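Local atomic coordinates of collagen alpha-1(XV) chain (Homo sapiens, PDB entry 3N3F), a protein that probably brings three collagen XV chains together through its trimerization domain, setting up their association and the folding of the triple helix. Residues H17-I20 / E21-I25. Sequence-based numbering, arbitrary orientation.
Sequences HLVI and EGTFI
Glu-21 is the second residue of a tight turn whose ends, Ile-20 and Thr-23, are tied together by a hydrogen bond from Thr-23 OG1 to Ile-20 O; its extended side chain carries OE2 to a hydrogen bond with Tyr-26 OH of the second subunit. Gly-22 comes next, with a positive phi, a backbone shape in which a side chain would collide with the carbonyl oxygen of Glu-21, so glycine is called for. Thr-23 closes the turn: its OG1 donates to Ile-20 O over 2.8 Å, arriving 30° out of the carbonyl plane. The C=O...OG1 angle is 132°. With chi1 at -63°, OG1 lies beside the backbone N and reaches that oxygen, while CG2, anti to the N, faces Val-19, whose CG1 sits 3.6 Å from Thr-23 CB. A valine here would probably leave Ile-20 O without the hydroxyl that ties the two ends of the turn together. The CB of Phe-24 is directed away from 17-20, and its ring meets Phe-24 of both other subunits edge-to-face. Ile-25 returns to the near side and brings CD1 to 4.0 Å from Val-19 CG1, where Phe-6 and Arg-36 also pack. This is a type II beta turn, Ile-20 to Thr-23, leading into strand 23-27 of the collagen trimerization domain.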
ATOM      1  N   HIS A  17      15.276  -2.028 -12.557  1.00 22.61           N
ATOM      2  CA  HIS A  17      16.425  -2.370 -11.726  1.00 24.06           C
ATOM      3  C   HIS A  17      16.798  -1.313 -10.695  1.00 23.87           C
ATOM      4  O   HIS A  17      17.726  -1.506  -9.909  1.00 23.64           O
ATOM      5  CB  HIS A  17      17.626  -2.694 -12.611  1.00 40.95           C
ATOM      6  CG  HIS A  17      17.388  -3.850 -13.530  1.00 44.42           C
ATOM      7  ND1 HIS A  17      16.931  -5.071 -13.083  1.00 47.07           N
ATOM      8  CD2 HIS A  17      17.523  -3.967 -14.872  1.00 47.08           C
ATOM      9  CE1 HIS A  17      16.793  -5.890 -14.110  1.00 49.66           C
ATOM     10  NE2 HIS A  17      17.145  -5.244 -15.208  1.00 50.82           N
ATOM     11  N   LEU A  18      16.075  -0.198 -10.694  1.00 22.26           N
ATOM     12  CA  LEU A  18      16.333   0.858  -9.725  1.00 22.01           C
ATOM     13  C   LEU A  18      15.387   0.702  -8.540  1.00 20.69           C
ATOM     14  O   LEU A  18      15.507   1.410  -7.544  1.00 21.63           O
ATOM     15  CB  LEU A  18      16.140   2.242 -10.354  1.00 21.78           C
ATOM     16  CG  LEU A  18      17.123   2.661 -11.450  1.00 21.78           C
ATOM     17  CD1 LEU A  18      16.825   4.090 -11.885  1.00 22.82           C
ATOM     18  CD2 LEU A  18      18.544   2.552 -10.931  1.00 22.66           C
ATOM     19  N   VAL A  19      14.448  -0.231  -8.649  1.00 20.19           N
ATOM     20  CA  VAL A  19      13.485  -0.458  -7.578  1.00 17.42           C
ATOM     21  C   VAL A  19      13.565  -1.882  -7.051  1.00 19.08           C
ATOM     22  O   VAL A  19      13.443  -2.839  -7.814  1.00 17.27           O
ATOM     23  CB  VAL A  19      12.041  -0.202  -8.057  1.00 19.33           C
ATOM     24  CG1 VAL A  19      11.089  -0.241  -6.868  1.00 17.43           C
ATOM     25  CG2 VAL A  19      11.953   1.138  -8.780  1.00 18.22           C
ATOM     26  N   ILE A  20      13.759  -2.016  -5.743  1.00 18.02           N
ATOM     27  CA  ILE A  20      13.852  -3.331  -5.120  1.00 19.65           C
ATOM     28  C   ILE A  20      12.469  -3.947  -4.956  1.00 20.29           C
ATOM     29  O   ILE A  20      11.497  -3.254  -4.664  1.00 19.34           O
ATOM     30  CB  ILE A  20      14.514  -3.257  -3.720  1.00 32.60           C
ATOM     31  CG1 ILE A  20      15.925  -2.671  -3.830  1.00 33.00           C
ATOM     32  CG2 ILE A  20      14.580  -4.653  -3.100  1.00 32.67           C
ATOM     33  CD1 ILE A  20      16.892  -3.541  -4.600  1.00 36.62           C
ATOM     34  N   GLU A  21      12.392  -5.254  -5.162  1.00 22.01           N
ATOM     35  CA  GLU A  21      11.143  -5.983  -5.014  1.00 23.81           C
ATOM     36  C   GLU A  21      10.524  -5.639  -3.658  1.00 24.30           C
ATOM     37  O   GLU A  21      11.236  -5.466  -2.671  1.00 22.91           O
ATOM     38  CB  GLU A  21      11.434  -7.485  -5.120  1.00 32.90           C
ATOM     39  CG  GLU A  21      10.408  -8.411  -4.496  1.00 34.35           C
ATOM     40  CD  GLU A  21      10.731  -9.876  -4.756  1.00 35.28           C
ATOM     41  OE1 GLU A  21      11.921 -10.250  -4.684  1.00 35.47           O
ATOM     42  OE2 GLU A  21       9.797 -10.655  -5.028  1.00 35.46           O
ATOM     43  N   GLY A  22       9.201  -5.519  -3.618  1.00 32.99           N
ATOM     44  CA  GLY A  22       8.526  -5.196  -2.371  1.00 31.65           C
ATOM     45  C   GLY A  22       8.461  -3.712  -2.053  1.00 31.08           C
ATOM     46  O   GLY A  22       8.152  -3.337  -0.923  1.00 32.43           O
ATOM     47  N   THR A  23       8.752  -2.869  -3.042  1.00 21.81           N
ATOM     48  CA  THR A  23       8.721  -1.417  -2.867  1.00 19.61           C
ATOM     49  C   THR A  23       7.473  -0.845  -3.530  1.00 18.18           C
ATOM     50  O   THR A  23       7.003  -1.373  -4.536  1.00 18.42           O
ATOM     51  CB  THR A  23       9.960  -0.739  -3.510  1.00 26.28           C
ATOM     52  OG1 THR A  23      11.150  -1.184  -2.853  1.00 31.38           O
ATOM     53  CG2 THR A  23       9.867   0.775  -3.399  1.00 25.63           C
ATOM     54  N   PHE A  24       6.932   0.226  -2.958  1.00 16.34           N
ATOM     55  CA  PHE A  24       5.754   0.878  -3.515  1.00 15.00           C
ATOM     56  C   PHE A  24       6.185   1.963  -4.499  1.00 12.89           C
ATOM     57  O   PHE A  24       7.139   2.694  -4.243  1.00 13.62           O
ATOM     58  CB  PHE A  24       4.907   1.477  -2.394  1.00 16.25           C
ATOM     59  CG  PHE A  24       4.108   0.457  -1.636  1.00 16.96           C
ATOM     60  CD1 PHE A  24       2.907  -0.020  -2.146  1.00 17.90           C
ATOM     61  CD2 PHE A  24       4.566  -0.043  -0.422  1.00 18.53           C
ATOM     62  CE1 PHE A  24       2.165  -0.985  -1.458  1.00 20.82           C
ATOM     63  CE2 PHE A  24       3.837  -1.008   0.275  1.00 21.30           C
ATOM     64  CZ  PHE A  24       2.634  -1.477  -0.248  1.00 23.80           C
ATOM     65  N   ILE A  25       5.477   2.058  -5.622  1.00 14.19           N
ATOM     66  CA  ILE A  25       5.805   3.033  -6.661  1.00 12.35           C
ATOM     67  C   ILE A  25       4.657   3.991  -6.971  1.00 12.62           C
ATOM     68  O   ILE A  25       3.588   3.580  -7.409  1.00 14.24           O
ATOM     69  CB  ILE A  25       6.202   2.323  -7.974  1.00 14.09           C
ATOM     70  CG1 ILE A  25       7.367   1.363  -7.720  1.00 14.82           C
ATOM     71  CG2 ILE A  25       6.577   3.361  -9.030  1.00 13.77           C
ATOM     72  CD1 ILE A  25       7.779   0.568  -8.945  1.00 15.53           C
TER